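Local structure of Low molecular weight phosphotyrosine phosphatase family protein (Streptococcus pyogenes, 5GOT) at residues S15-F20 with Q52-T57; K23-S28 with L128-C133. The protein probably removes phosphate from phosphotyrosine residues of proteins, as a low molecular weight protein tyrosine phosphatase. All blocks are in the same frame, centred on the assembly; numbering follows the deposited sequence.

Contact 1 (S15-F20 with Q52-T57)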
loop_
_atom_site.group_PDB
_atom_site.type_symbol
_atom_site.label_atom_id
_atom_site.label_comp_id
_atom_site.label_asym_id
_atom_site.label_seq_id
_atom_site.Cartn_x
_atom_site.Cartn_y
_atom_site.Cartn_z
ATOM N N SER A 15 4.661 -0.021 2.112
ATOM C CA SER A 15 3.226 -0.279 2.039
ATOM C C SER A 15 2.427 0.551 3.046
ATOM O O SER A 15 1.335 1.017 2.691
ATOM C CB SER A 15 2.904 -1.774 2.205
ATOM O OG SER A 15 3.457 -2.329 3.384
ATOM N N PRO A 16 2.899 0.784 4.292
ATOM C CA PRO A 16 2.149 1.720 5.152
ATOM C C PRO A 16 2.116 3.122 4.584
ATOM O O PRO A 16 1.113 3.838 4.732
ATOM C CB PRO A 16 2.900 1.680 6.495
ATOM C CG PRO A 16 3.768 0.509 6.441
ATOM C CD PRO A 16 4.085 0.252 4.988
ATOM N N MET A 17 3.198 3.550 3.939
ATOM C CA MET A 17 3.172 4.876 3.340
ATOM C C MET A 17 2.052 4.975 2.309
ATOM O O MET A 17 1.302 5.957 2.289
ATOM C CB MET A 17 4.520 5.215 2.706
ATOM C CG MET A 17 4.662 6.714 2.402
ATOM S SD MET A 17 6.131 7.100 1.457
ATOM C CE MET A 17 7.388 6.662 2.663
ATOM N N ALA A 18 1.893 3.937 1.480
ATOM C CA ALA A 18 0.838 3.953 0.470
ATOM C C ALA A 18 -0.538 3.973 1.122
ATOM O O ALA A 18 -1.419 4.732 0.694
ATOM C CB ALA A 18 0.976 2.747 -0.467
ATOM N N GLU A 19 -0.727 3.167 2.178
ATOM C CA GLU A 19 -1.997 3.138 2.900
ATOM C C GLU A 19 -2.442 4.540 3.282
ATOM O O GLU A 19 -3.533 4.988 2.915
ATOM C CB GLU A 19 -1.886 2.261 4.156
ATOM C CG GLU A 19 -3.107 2.369 5.073
ATOM C CD GLU A 19 -3.062 1.444 6.292
ATOM O OE1 GLU A 19 -2.133 0.618 6.422
ATOM O OE2 GLU A 19 -3.974 1.553 7.133
ATOM N N PHE A 20 -1.576 5.271 3.990
ATOM C CA PHE A 20 -2.016 6.544 4.541
ATOM C C PHE A 20 -1.981 7.663 3.511
ATOM O O PHE A 20 -2.795 8.588 3.597
ATOM C CB PHE A 20 -1.205 6.851 5.806
ATOM C CG PHE A 20 -1.463 5.852 6.900
ATOM C CD1 PHE A 20 -2.706 5.801 7.518
ATOM C CD2 PHE A 20 -0.506 4.911 7.253
ATOM C CE1 PHE A 20 -2.981 4.842 8.503
ATOM C CE2 PHE A 20 -0.759 3.964 8.250
ATOM C CZ PHE A 20 -2.003 3.928 8.873
ATOM N N GLN A 52 7.243 7.430 9.002
ATOM C CA GLN A 52 6.594 8.345 9.940
ATOM C C GLN A 52 7.053 9.780 9.704
ATOM O O GLN A 52 6.233 10.703 9.601
ATOM C CB GLN A 52 6.880 7.911 11.383
ATOM C CG GLN A 52 6.242 6.581 11.768
ATOM C CD GLN A 52 6.005 6.465 13.265
ATOM O OE1 GLN A 52 5.490 7.384 13.895
ATOM N NE2 GLN A 52 6.379 5.337 13.835
ATOM N N SER A 53 8.368 9.982 9.598
ATOM C CA SER A 53 8.901 11.323 9.377
ATOM C C SER A 53 8.362 11.929 8.090
ATOM O O SER A 53 7.972 13.105 8.056
ATOM C CB SER A 53 10.426 11.274 9.343
ATOM O OG SER A 53 10.949 12.550 9.024
ATOM N N ILE A 54 8.336 11.143 7.014
ATOM C CA ILE A 54 7.807 11.641 5.752
ATOM C C ILE A 54 6.354 12.070 5.910
ATOM O O ILE A 54 5.961 13.155 5.461
ATOM C CB ILE A 54 7.975 10.578 4.652
ATOM C CG1 ILE A 54 9.230 10.893 3.854
ATOM C CG2 ILE A 54 6.753 10.504 3.765
ATOM C CD1 ILE A 54 9.180 12.237 3.150
ATOM N N LEU A 55 5.534 11.233 6.560
ATOM C CA LEU A 55 4.110 11.536 6.659
ATOM C C LEU A 55 3.873 12.784 7.505
ATOM O O LEU A 55 3.003 13.606 7.183
ATOM C CB LEU A 55 3.343 10.334 7.227
ATOM C CG LEU A 55 3.319 9.005 6.439
ATOM C CD1 LEU A 55 2.723 7.891 7.280
ATOM C CD2 LEU A 55 2.567 9.115 5.113
ATOM N N LYS A 56 4.638 12.947 8.588
ATOM C CA LYS A 56 4.519 14.159 9.393
ATOM C C LYS A 56 4.900 15.387 8.576
ATOM O O LYS A 56 4.193 16.401 8.595
ATOM C CB LYS A 56 5.394 14.053 10.643
ATOM C CG LYS A 56 4.946 13.021 11.680
ATOM C CD LYS A 56 5.688 13.275 13.002
ATOM C CE LYS A 56 5.557 12.137 13.998
ATOM N NZ LYS A 56 6.889 11.594 14.405
ATOM N N THR A 57 6.009 15.298 7.832
ATOM C CA THR A 57 6.493 16.430 7.043
ATOM C C THR A 57 5.437 16.922 6.066
ATOM O O THR A 57 5.278 18.134 5.859
ATOM C CB THR A 57 7.764 16.034 6.294
ATOM O OG1 THR A 57 8.811 15.789 7.231
ATOM C CG2 THR A 57 8.198 17.127 5.328
#
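Segments 15-20 and 52-57 are pieces of two helices that run roughly parallel, crossing at -23° with their axes 10.6 Å apart at closest approach. Met17 and Leu55 face each other where the backbones come nearest, with 7.5 Å between Met17 CA and Leu55 CA. At this spacing long apolar side chains have to bridge the gap. Leu55 divides its two methyls between residues one turn apart on the other helix: CD2 lies 4.2 Å from Met17 CG, and CD1 lies 4.3 Å from Phe20 CB. Met17 swings its chain clear of the backbone N (chi1 -165°), runs out straight and then bends at chi3 (-66°), which brings its methyl CE to 4.0 Å from Ile54 CG2. That same methyl branch of Ile54 also meets the sulfur, so the last two atoms of the methionine rest against one group. Phe20 contributes mainly its CB here; its ring heads off toward Ile47 and Tyr62, with Glu19 CG lying over the middle of one face. On the outer side of 52-57, Ser53 O takes two donors, Thr57 N and Thr57 OG1, from opposite faces of its carbonyl plane. Ile54 also packs on Phe122 and Tyr126 of helix 122-140. Ser15, at the start of the first segment, is hydrogen-bonded to Asn11 within the C-X5-R-S signature sequence. The pair thus joins helix 49-57 to the helix that follows the phosphate-binding loop, in the parallel alpha/beta fold of low molecular weight phosphotyrosine phosphatases.

Contact 2 (K23-S28 with L128-C133)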
loop_
_atom_site.group_PDB
_atom_site.type_symbol
_atom_site.label_atom_id
_atom_site.label_comp_id
_atom_site.label_asym_id
_atom_site.label_seq_id
_atom_site.Cartn_x
_atom_site.Cartn_y
_atom_site.Cartn_z
ATOM N N LYS A 23 -5.206 7.004 1.798
ATOM C CA LYS A 23 -6.290 7.425 2.670
ATOM C C LYS A 23 -6.444 8.936 2.699
ATOM O O LYS A 23 -7.535 9.432 3.003
ATOM C CB LYS A 23 -6.066 6.893 4.084
ATOM C CG LYS A 23 -6.353 5.411 4.231
ATOM C CD LYS A 23 -6.182 4.982 5.675
ATOM C CE LYS A 23 -6.845 3.645 5.949
ATOM N NZ LYS A 23 -6.265 2.980 7.133
ATOM N N SER A 24 -5.392 9.680 2.362
ATOM C CA SER A 24 -5.486 11.129 2.370
ATOM C C SER A 24 -6.144 11.685 1.116
ATOM O O SER A 24 -6.453 12.881 1.086
ATOM C CB SER A 24 -4.094 11.754 2.546
ATOM O OG SER A 24 -3.369 11.802 1.322
ATOM N N ILE A 25 -6.361 10.869 0.083
ATOM C CA ILE A 25 -6.919 11.360 -1.169
ATOM C C ILE A 25 -8.260 10.727 -1.514
ATOM O O ILE A 25 -8.861 11.102 -2.518
ATOM C CB ILE A 25 -5.930 11.193 -2.344
ATOM C CG1 ILE A 25 -5.610 9.722 -2.605
ATOM C CG2 ILE A 25 -4.651 11.996 -2.096
ATOM C CD1 ILE A 25 -4.943 9.488 -3.957
ATOM N N VAL A 26 -8.766 9.801 -0.701
ATOM C CA VAL A 26 -10.076 9.210 -0.953
ATOM C C VAL A 26 -10.715 8.834 0.381
ATOM O O VAL A 26 -10.030 8.434 1.327
ATOM C CB VAL A 26 -9.963 8.002 -1.916
ATOM C CG1 VAL A 26 -9.095 6.911 -1.332
ATOM C CG2 VAL A 26 -11.326 7.458 -2.239
ATOM N N SER A 27 -12.044 8.969 0.447
ATOM C CA SER A 27 -12.782 8.850 1.699
ATOM C C SER A 27 -12.978 7.400 2.103
ATOM O O SER A 27 -13.227 6.530 1.264
ATOM C CB SER A 27 -14.158 9.513 1.596
ATOM O OG SER A 27 -14.063 10.926 1.530
ATOM N N SER A 28 -12.889 7.162 3.416
ATOM C CA SER A 28 -13.212 5.877 4.023
ATOM C C SER A 28 -14.585 5.346 3.608
ATOM O O SER A 28 -14.830 4.137 3.697
ATOM C CB SER A 28 -13.127 6.036 5.545
ATOM O OG SER A 28 -13.740 4.957 6.218
ATOM N N LEU A 128 7.009 9.055 -5.314
ATOM C CA LEU A 128 6.527 7.980 -6.188
ATOM C C LEU A 128 5.253 7.339 -5.657
ATOM O O LEU A 128 4.395 6.912 -6.445
ATOM C CB LEU A 128 7.621 6.932 -6.366
ATOM C CG LEU A 128 8.801 7.539 -7.113
ATOM C CD1 LEU A 128 10.013 6.634 -7.067
ATOM C CD2 LEU A 128 8.387 7.836 -8.549
ATOM N N VAL A 129 5.121 7.233 -4.334
ATOM C CA VAL A 129 3.904 6.676 -3.752
ATOM C C VAL A 129 2.742 7.624 -3.976
ATOM O O VAL A 129 1.618 7.209 -4.279
ATOM C CB VAL A 129 4.130 6.406 -2.256
ATOM C CG1 VAL A 129 2.802 6.250 -1.522
ATOM C CG2 VAL A 129 4.987 5.183 -2.092
ATOM N N ARG A 130 3.011 8.919 -3.827
ATOM C CA ARG A 130 1.996 9.948 -3.992
ATOM C C ARG A 130 1.468 9.978 -5.426
ATOM O O ARG A 130 0.254 10.087 -5.645
ATOM C CB ARG A 130 2.604 11.294 -3.571
ATOM C CG ARG A 130 1.814 12.549 -3.924
ATOM C CD ARG A 130 0.707 12.724 -2.947
ATOM N NE ARG A 130 -0.293 13.698 -3.417
ATOM C CZ ARG A 130 -1.388 14.020 -2.727
ATOM N NH1 ARG A 130 -2.230 14.906 -3.242
ATOM N NH2 ARG A 130 -1.615 13.455 -1.525
ATOM N N LYS A 131 2.363 9.854 -6.415
ATOM C CA LYS A 131 1.931 9.802 -7.810
ATOM C C LYS A 131 1.220 8.488 -8.127
ATOM O O LYS A 131 0.210 8.482 -8.843
ATOM C CB LYS A 131 3.132 10.002 -8.740
ATOM C CG LYS A 131 3.786 11.383 -8.619
ATOM C CD LYS A 131 4.796 11.676 -9.743
ATOM C CE LYS A 131 6.085 10.859 -9.616
ATOM N NZ LYS A 131 7.072 11.167 -10.700
ATOM N N GLY A 132 1.740 7.368 -7.620
ATOM C CA GLY A 132 1.105 6.083 -7.867
ATOM C C GLY A 132 -0.262 5.967 -7.217
ATOM O O GLY A 132 -1.163 5.308 -7.752
ATOM N N CYS A 133 -0.440 6.588 -6.053
ATOM C CA CYS A 133 -1.763 6.621 -5.445
ATOM C C CYS A 133 -2.739 7.398 -6.316
ATOM O O CYS A 133 -3.901 7.000 -6.459
ATOM C CB CYS A 133 -1.690 7.214 -4.036
ATOM S SG CYS A 133 -1.012 6.050 -2.813
#
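The turn that leads out of helix 14-23 toward strand 31-37, part of the beta-alpha-beta crossover starting at strand 2-8, meets the long helix 122-140 through Ser24 and Ile25 on one side and Arg130 and Cys133 on the other. Ile25 does most of the work, sending one branch to each helix residue. Its CG1 sits between the backbone N and the carbonyl carbon (chi1 63°); this rotation turns CG2 toward the arginine, and the extended chi2 (165°) carries CD1 to the helix backbone. CD1 lies 3.7 Å from Cys133 O and 4.0 Å from Cys133 CB, packing against the helix one turn beyond the arginine. CG2 comes up obliquely to the guanidinium, 3.4 Å from Arg130 NH2 and 3.9 Å from Arg130 CZ. Arg130 gets there by folding its chain at chi2 (79°), which carries the charged end back toward the turn instead of straight out from the helix. Ser24 OG lies at the edge of the guanidinium, near its plane, 3.7 Å from Arg130 NH2; its hydrogen bond goes instead to Val21 O in the last turn of helix 14-23. Cys133 is buried, its side chain also touching Val21 and Met22, while Val26 turns to Met31, Ile33 and Leu137. Both ends of the contact are therefore chiefly van der Waals in character: an isoleucine methyl packed beside a flat cationic group, and another set against a cysteine CB and a peptide carbonyl. With Ser24 exposed and Arg130 partly so, solvent can probably hydrate and screen part of the arginine's charge, whereas the other end of the contact closes on a buried cysteine.

How the contacts relate
Contact 1 and contact 2 have centres about 11 Å apart and lie along the same helix and its exit: 15-20 is in helix 14-23, whereas segment 23-28 starts at the last residue of that helix and continues into the turn beyond. They meet directly, Ala18 CA resting 3.6 Å from Val129 CG1 and Ala18 O 3.8 Å from Cys133 SG. Helix 122-140 serves both, since Met17 and Ile54 of contact 1 touch its earlier turns, while contact 2 uses a later part. Along the chain the four segments alternate. Contact 1 is nearer the signature loop, where Ser15 touches Cys8; contact 2 lies toward the other end of helix 14-23.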